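Local coordinates for M152 protein (Murid herpesvirus 1, PDB 4G59) that probably acts as a viral immune-evasion protein, an MHC class I-like molecule of a cytomegalovirus that is thought to bind host MHC-like ligands of the NKG2D receptor, at residues M86-A91 with E142-R147; H37-E42 with K166-F171. All blocks are in the same frame, centred on the assembly; numbering follows the deposited sequence.

Contact 1: residues M86-A91 with E142-R147; sequences MNVFKA and EDDIAR
Val88 and Asp144 mark the closest backbone approach between 86-91 and 142-147, with 7.2 Å between Val88 CA and Asp144 CA. Residues 86-89 end helix 68-89, and Lys90 and Ala91 lead out of it. The last turn of this helix is a wider, pi-type turn, and Lys90 then leaves helical geometry with positive phi. Segment 142-147 is most of a short helix. No hydrogen bond joins the two.

The contact is small, 140 Å² with both sides summed, and rests on two side-chain pairs. Val88 meets Asp144 through one methyl, with Val88 CG1 4.0 Å from Asp144 CB. That methyl is placed by chi1 of -178°, which sets CG1 anti to the backbone N. Asp144 meets it with CB, while its carboxylate is held within its own helix, in a salt bridge with Arg147. Arg147 NE donates to Asp144 OD1 at 2.9 Å with an angle of 158°, and OD1 uses its anti lone pair.

The second pair is wholly apolar. Ile145 CG1 sits oblique to the Phe89 ring, 4.2 Å from Phe89 CZ.

Val140, in the loop before the short helix, touches Val88, Phe89 and Ile145 and joins the two pairs. Ser141 OG is hydrogen-bonded to Asp144 N. On the sheet side, Phe89 touches Met114 and Ile145 touches Gln112, both on strand 106-114. The short helix also rests on strand 128-130 through Ala146. The contact thus packs the end of helix 68-89 against helix 142-148 at the margin of the MHC-like platform.

Contact 2: residues H37-E42 with K166-F171; sequences HSINLE and KRWTSF
Trp168 packs against Ile39 and Leu41 in this buried contact between a strand of the platform and a helix lying over it. Ile39 and Leu41 bury similar areas, and Ile39 comes closer. The nearest backbone pair is Leu41 and Trp168, and the CA atoms of Leu41 and Trp168 are 8.3 Å apart. The gap is filled by side chains, and no hydrogen bond crosses it.

Ile39 meets the indole from CB outward. Its CB lies 3.9 Å from Trp168 CH2. The CG2 branch sits over one face of the six-membered ring, in a CH-pi contact. Ile39 CG2 is 3.9 Å from the ring centroid and 24° off the ring normal. CG1 stands beside the backbone N, with chi1 at -55°, and carries the other branch along the ring. At the tip, Ile39 CD1 closes to 3.5 Å from Trp168 CZ2. The two side chains cross at about a right angle. CG2 and CD1 both lie near CZ2 and CH2.

Leu41 packs at longer range. Its CD1 is 3.9 Å from Trp168 O, and its CD2 lies oblique to the ring.

On the opposite indole face, Phe171 CD2 lies 3.5 Å above the plane, near the rim. The indole N-H is satisfied by Glu70 of helix 68-89, which also forms a salt bridge with Arg167. This bond and the packing on both faces would limit rotation of the ring.

Ile47 touches Leu41 and Trp168 from a loop, while Ile39 packs on Phe25 of strand 22-31, Phe48 of strand 48-50 and Phe74 of helix 68-89. Helices 161-178 and 68-89 thus meet over strand 34-40 in the interior of the MHC-like domain.

How the contacts relate
After strands 5-11 and 22-31 the chain reaches strand 34-40, which holds one half of contact 2. It then runs through helix 68-89, whose end supplies the first half of contact 1. Strands of the eight-stranded sheet follow, and helix 142-148 closes the loop of contact 1. Helix 161-178 is the last of the four elements and closes the wider loop of contact 2, so contact 1 is nested within contact 2 and the two do not cross. Their centres are 31 Å apart and they do not touch. Contact 1 joins two helices at the margin, whereas contact 2 joins sheet and helix in the interior. Helix 68-89 links both regions.

Contact 1: residues M86-A91 with E142-R147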
loop_
_atom_site.group_PDB
_atom_site.type_symbol
_atom_site.label_atom_id
_atom_site.label_comp_id
_atom_site.label_asym_id
_atom_site.label_seq_id
_atom_site.Cartn_x
_atom_site.Cartn_y
_atom_site.Cartn_z
ATOM N N MET B 86 7.543 17.851 -15.266
ATOM C CA MET B 86 7.303 19.180 -15.828
ATOM C C MET B 86 7.526 19.241 -17.350
ATOM O O MET B 86 6.657 19.709 -18.082
ATOM C CB MET B 86 8.154 20.244 -15.117
ATOM C CG MET B 86 7.833 20.443 -13.634
ATOM S SD MET B 86 6.094 20.782 -13.265
ATOM C CE MET B 86 5.952 22.496 -13.771
ATOM N N ASN B 87 8.679 18.763 -17.815
ATOM C CA ASN B 87 9.046 18.813 -19.235
ATOM C C ASN B 87 8.260 17.897 -20.180
ATOM O O ASN B 87 8.138 18.199 -21.363
ATOM C CB ASN B 87 10.540 18.531 -19.419
ATOM C CG ASN B 87 11.422 19.509 -18.668
ATOM O OD1 ASN B 87 10.950 20.520 -18.150
ATOM N ND2 ASN B 87 12.718 19.212 -18.616
ATOM N N VAL B 88 7.753 16.776 -19.672
ATOM C CA VAL B 88 7.081 15.804 -20.526
ATOM C C VAL B 88 5.589 15.697 -20.241
ATOM O O VAL B 88 4.773 15.754 -21.161
ATOM C CB VAL B 88 7.731 14.401 -20.444
ATOM C CG1 VAL B 88 7.021 13.415 -21.391
ATOM C CG2 VAL B 88 9.211 14.484 -20.779
ATOM N N PHE B 89 5.238 15.327 -19.023
ATOM C CA PHE B 89 3.829 15.242 -18.672
ATOM C C PHE B 89 3.090 16.564 -18.488
ATOM O O PHE B 89 1.970 16.733 -18.943
ATOM C CB PHE B 89 3.613 14.245 -17.547
ATOM C CG PHE B 89 3.688 12.831 -18.014
ATOM C CD1 PHE B 89 2.563 12.190 -18.482
ATOM C CD2 PHE B 89 4.890 12.160 -18.042
ATOM C CE1 PHE B 89 2.625 10.902 -18.930
ATOM C CE2 PHE B 89 4.955 10.872 -18.497
ATOM C CZ PHE B 89 3.819 10.243 -18.943
ATOM N N LYS B 90 3.734 17.483 -17.788
ATOM C CA LYS B 90 3.248 18.841 -17.602
ATOM C C LYS B 90 2.111 18.897 -16.606
ATOM O O LYS B 90 1.609 19.957 -16.286
ATOM C CB LYS B 90 2.852 19.470 -18.929
ATOM C CG LYS B 90 4.032 19.986 -19.698
ATOM C CD LYS B 90 3.648 20.346 -21.106
ATOM C CE LYS B 90 4.822 20.952 -21.841
ATOM N NZ LYS B 90 6.020 20.082 -21.786
ATOM N N ALA B 91 1.737 17.740 -16.096
ATOM C CA ALA B 91 0.700 17.626 -15.093
ATOM C C ALA B 91 1.342 16.718 -14.084
ATOM O O ALA B 91 2.049 15.795 -14.457
ATOM C CB ALA B 91 -0.527 17.000 -15.669
ATOM N N GLU B 142 5.683 8.019 -26.789
ATOM C CA GLU B 142 6.341 6.810 -26.354
ATOM C C GLU B 142 7.863 6.980 -26.294
ATOM O O GLU B 142 8.510 6.415 -25.410
ATOM C CB GLU B 142 5.959 5.685 -27.308
ATOM C CG GLU B 142 6.643 4.357 -27.068
ATOM C CD GLU B 142 5.835 3.207 -27.646
ATOM O OE1 GLU B 142 4.593 3.229 -27.500
ATOM O OE2 GLU B 142 6.429 2.286 -28.247
ATOM N N ASP B 143 8.426 7.758 -27.219
ATOM C CA ASP B 143 9.873 7.953 -27.281
ATOM C C ASP B 143 10.364 8.622 -26.006
ATOM O O ASP B 143 11.367 8.208 -25.404
ATOM C CB ASP B 143 10.270 8.832 -28.473
ATOM C CG ASP B 143 9.874 8.242 -29.804
ATOM O OD1 ASP B 143 10.397 7.164 -30.148
ATOM O OD2 ASP B 143 9.061 8.878 -30.512
ATOM N N ASP B 144 9.649 9.673 -25.613
ATOM C CA ASP B 144 9.977 10.439 -24.422
ATOM C C ASP B 144 9.887 9.606 -23.132
ATOM O O ASP B 144 10.748 9.709 -22.245
ATOM C CB ASP B 144 9.059 11.659 -24.334
ATOM C CG ASP B 144 9.689 12.903 -24.910
ATOM O OD1 ASP B 144 10.932 12.912 -25.046
ATOM O OD2 ASP B 144 8.941 13.871 -25.207
ATOM N N ILE B 145 8.845 8.785 -23.039
ATOM C CA ILE B 145 8.655 7.901 -21.890
ATOM C C ILE B 145 9.767 6.851 -21.778
ATOM O O ILE B 145 10.297 6.593 -20.691
ATOM C CB ILE B 145 7.300 7.203 -21.966
ATOM C CG1 ILE B 145 6.180 8.234 -21.814
ATOM C CG2 ILE B 145 7.196 6.089 -20.927
ATOM C CD1 ILE B 145 4.833 7.733 -22.261
ATOM N N ALA B 146 10.123 6.266 -22.912
ATOM C CA ALA B 146 11.180 5.276 -22.965
ATOM C C ALA B 146 12.511 5.891 -22.547
ATOM O O ALA B 146 13.302 5.268 -21.829
ATOM C CB ALA B 146 11.272 4.689 -24.365
ATOM N N ARG B 147 12.770 7.112 -22.999
ATOM C CA ARG B 147 14.084 7.718 -22.770
ATOM C C ARG B 147 14.236 8.066 -21.289
ATOM O O ARG B 147 15.331 7.964 -20.709
ATOM C CB ARG B 147 14.338 8.906 -23.731
ATOM C CG ARG B 147 14.076 10.319 -23.188
ATOM C CD ARG B 147 14.291 11.439 -24.261
ATOM N NE ARG B 147 13.331 11.391 -25.379
ATOM C CZ ARG B 147 13.624 10.971 -26.617
ATOM N NH1 ARG B 147 14.855 10.562 -26.917
ATOM N NH2 ARG B 147 12.689 10.953 -27.557
#

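Contact 2: residues H37-E42 with K166-F171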
loop_
_atom_site.group_PDB
_atom_site.type_symbol
_atom_site.label_atom_id
_atom_site.label_comp_id
_atom_site.label_asym_id
_atom_site.label_seq_id
_atom_site.Cartn_x
_atom_site.Cartn_y
_atom_site.Cartn_z
ATOM N N HIS B 37 10.463 7.526 -0.515
ATOM C CA HIS B 37 11.625 6.730 -0.907
ATOM C C HIS B 37 11.754 5.501 0.011
ATOM O O HIS B 37 11.408 5.554 1.200
ATOM C CB HIS B 37 12.915 7.567 -0.835
ATOM C CG HIS B 37 12.884 8.829 -1.649
ATOM N ND1 HIS B 37 12.914 8.832 -3.031
ATOM C CD2 HIS B 37 12.877 10.131 -1.270
ATOM C CE1 HIS B 37 12.914 10.082 -3.463
ATOM N NE2 HIS B 37 12.886 10.888 -2.416
ATOM N N SER B 38 12.253 4.398 -0.539
ATOM C CA SER B 38 12.441 3.188 0.255
ATOM C C SER B 38 13.502 2.294 -0.348
ATOM O O SER B 38 13.656 2.225 -1.575
ATOM C CB SER B 38 11.154 2.384 0.338
ATOM O OG SER B 38 10.835 1.920 -0.957
ATOM N N ILE B 39 14.241 1.610 0.520
ATOM C CA ILE B 39 15.171 0.575 0.063
ATOM C C ILE B 39 14.772 -0.771 0.672
ATOM O O ILE B 39 14.344 -0.832 1.838
ATOM C CB ILE B 39 16.596 0.879 0.501
ATOM C CG1 ILE B 39 17.015 2.267 0.032
ATOM C CG2 ILE B 39 17.544 -0.190 -0.012
ATOM C CD1 ILE B 39 18.147 2.846 0.851
ATOM N N ASN B 40 14.912 -1.846 -0.107
ATOM C CA ASN B 40 14.735 -3.179 0.445
ATOM C C ASN B 40 15.675 -4.164 -0.232
ATOM O O ASN B 40 16.265 -3.855 -1.271
ATOM C CB ASN B 40 13.265 -3.632 0.359
ATOM C CG ASN B 40 12.792 -3.822 -1.075
ATOM O OD1 ASN B 40 12.902 -4.927 -1.639
ATOM N ND2 ASN B 40 12.246 -2.749 -1.678
ATOM N N LEU B 41 15.839 -5.332 0.376
ATOM C CA LEU B 41 16.677 -6.393 -0.172
ATOM C C LEU B 41 15.714 -7.414 -0.732
ATOM O O LEU B 41 14.524 -7.284 -0.491
ATOM C CB LEU B 41 17.559 -6.987 0.930
ATOM C CG LEU B 41 18.617 -6.002 1.407
ATOM C CD1 LEU B 41 19.489 -6.611 2.497
ATOM C CD2 LEU B 41 19.486 -5.600 0.218
ATOM N N GLU B 42 16.201 -8.410 -1.464
ATOM C CA GLU B 42 15.316 -9.282 -2.227
ATOM C C GLU B 42 14.298 -10.070 -1.381
ATOM O O GLU B 42 13.163 -10.272 -1.810
ATOM C CB GLU B 42 16.112 -10.224 -3.134
ATOM C CG GLU B 42 15.256 -10.927 -4.176
ATOM C CD GLU B 42 16.037 -11.943 -4.980
ATOM O OE1 GLU B 42 17.270 -12.032 -4.794
ATOM O OE2 GLU B 42 15.423 -12.655 -5.798
ATOM N N LYS B 166 29.092 -3.596 1.042
ATOM C CA LYS B 166 29.510 -3.857 2.410
ATOM C C LYS B 166 28.419 -3.437 3.390
ATOM O O LYS B 166 28.043 -4.206 4.284
ATOM C CB LYS B 166 30.802 -3.123 2.732
ATOM C CG LYS B 166 31.423 -3.550 4.032
ATOM C CD LYS B 166 32.551 -2.624 4.422
ATOM C CE LYS B 166 33.307 -3.146 5.623
ATOM N NZ LYS B 166 33.713 -2.030 6.516
ATOM N N ARG B 167 27.905 -2.224 3.214
ATOM C CA ARG B 167 26.935 -1.689 4.156
ATOM C C ARG B 167 25.642 -2.503 4.149
ATOM O O ARG B 167 25.087 -2.809 5.216
ATOM C CB ARG B 167 26.658 -0.205 3.898
ATOM C CG ARG B 167 25.471 0.318 4.669
ATOM C CD ARG B 167 25.509 1.815 4.885
ATOM N NE ARG B 167 25.569 2.549 3.630
ATOM C CZ ARG B 167 26.432 3.526 3.383
ATOM N NH1 ARG B 167 27.299 3.881 4.317
ATOM N NH2 ARG B 167 26.424 4.140 2.208
ATOM N N TRP B 168 25.175 -2.882 2.960
ATOM C CA TRP B 168 23.911 -3.612 2.886
ATOM C C TRP B 168 24.047 -5.097 3.229
ATOM O O TRP B 168 23.089 -5.720 3.677
ATOM C CB TRP B 168 23.186 -3.335 1.560
ATOM C CG TRP B 168 22.703 -1.925 1.558
ATOM C CD1 TRP B 168 23.360 -0.833 1.071
ATOM C CD2 TRP B 168 21.494 -1.436 2.149
ATOM N NE1 TRP B 168 22.622 0.302 1.302
ATOM C CE2 TRP B 168 21.471 -0.039 1.961
ATOM C CE3 TRP B 168 20.425 -2.045 2.808
ATOM C CZ2 TRP B 168 20.419 0.762 2.424
ATOM C CZ3 TRP B 168 19.373 -1.249 3.262
ATOM C CH2 TRP B 168 19.382 0.139 3.073
ATOM N N THR B 169 25.242 -5.656 3.046
ATOM C CA THR B 169 25.495 -7.028 3.501
ATOM C C THR B 169 25.446 -7.057 5.022
ATOM O O THR B 169 24.877 -7.961 5.619
ATOM C CB THR B 169 26.832 -7.564 2.977
ATOM O OG1 THR B 169 26.739 -7.732 1.554
ATOM C CG2 THR B 169 27.188 -8.898 3.650
ATOM N N SER B 170 26.013 -6.030 5.637
ATOM C CA SER B 170 25.986 -5.856 7.087
ATOM C C SER B 170 24.550 -5.699 7.618
ATOM O O SER B 170 24.187 -6.246 8.670
ATOM C CB SER B 170 26.856 -4.652 7.446
ATOM O OG SER B 170 26.528 -4.138 8.720
ATOM N N PHE B 171 23.718 -4.964 6.891
ATOM C CA PHE B 171 22.338 -4.793 7.325
ATOM C C PHE B 171 21.592 -6.100 7.164
ATOM O O PHE B 171 20.799 -6.486 8.027
ATOM C CB PHE B 171 21.643 -3.709 6.511
ATOM C CG PHE B 171 22.163 -2.326 6.768
ATOM C CD1 PHE B 171 22.921 -2.057 7.892
ATOM C CD2 PHE B 171 21.885 -1.293 5.881
ATOM C CE1 PHE B 171 23.391 -0.770 8.129
ATOM C CE2 PHE B 171 22.343 -0.014 6.111
ATOM C CZ PHE B 171 23.097 0.253 7.229
#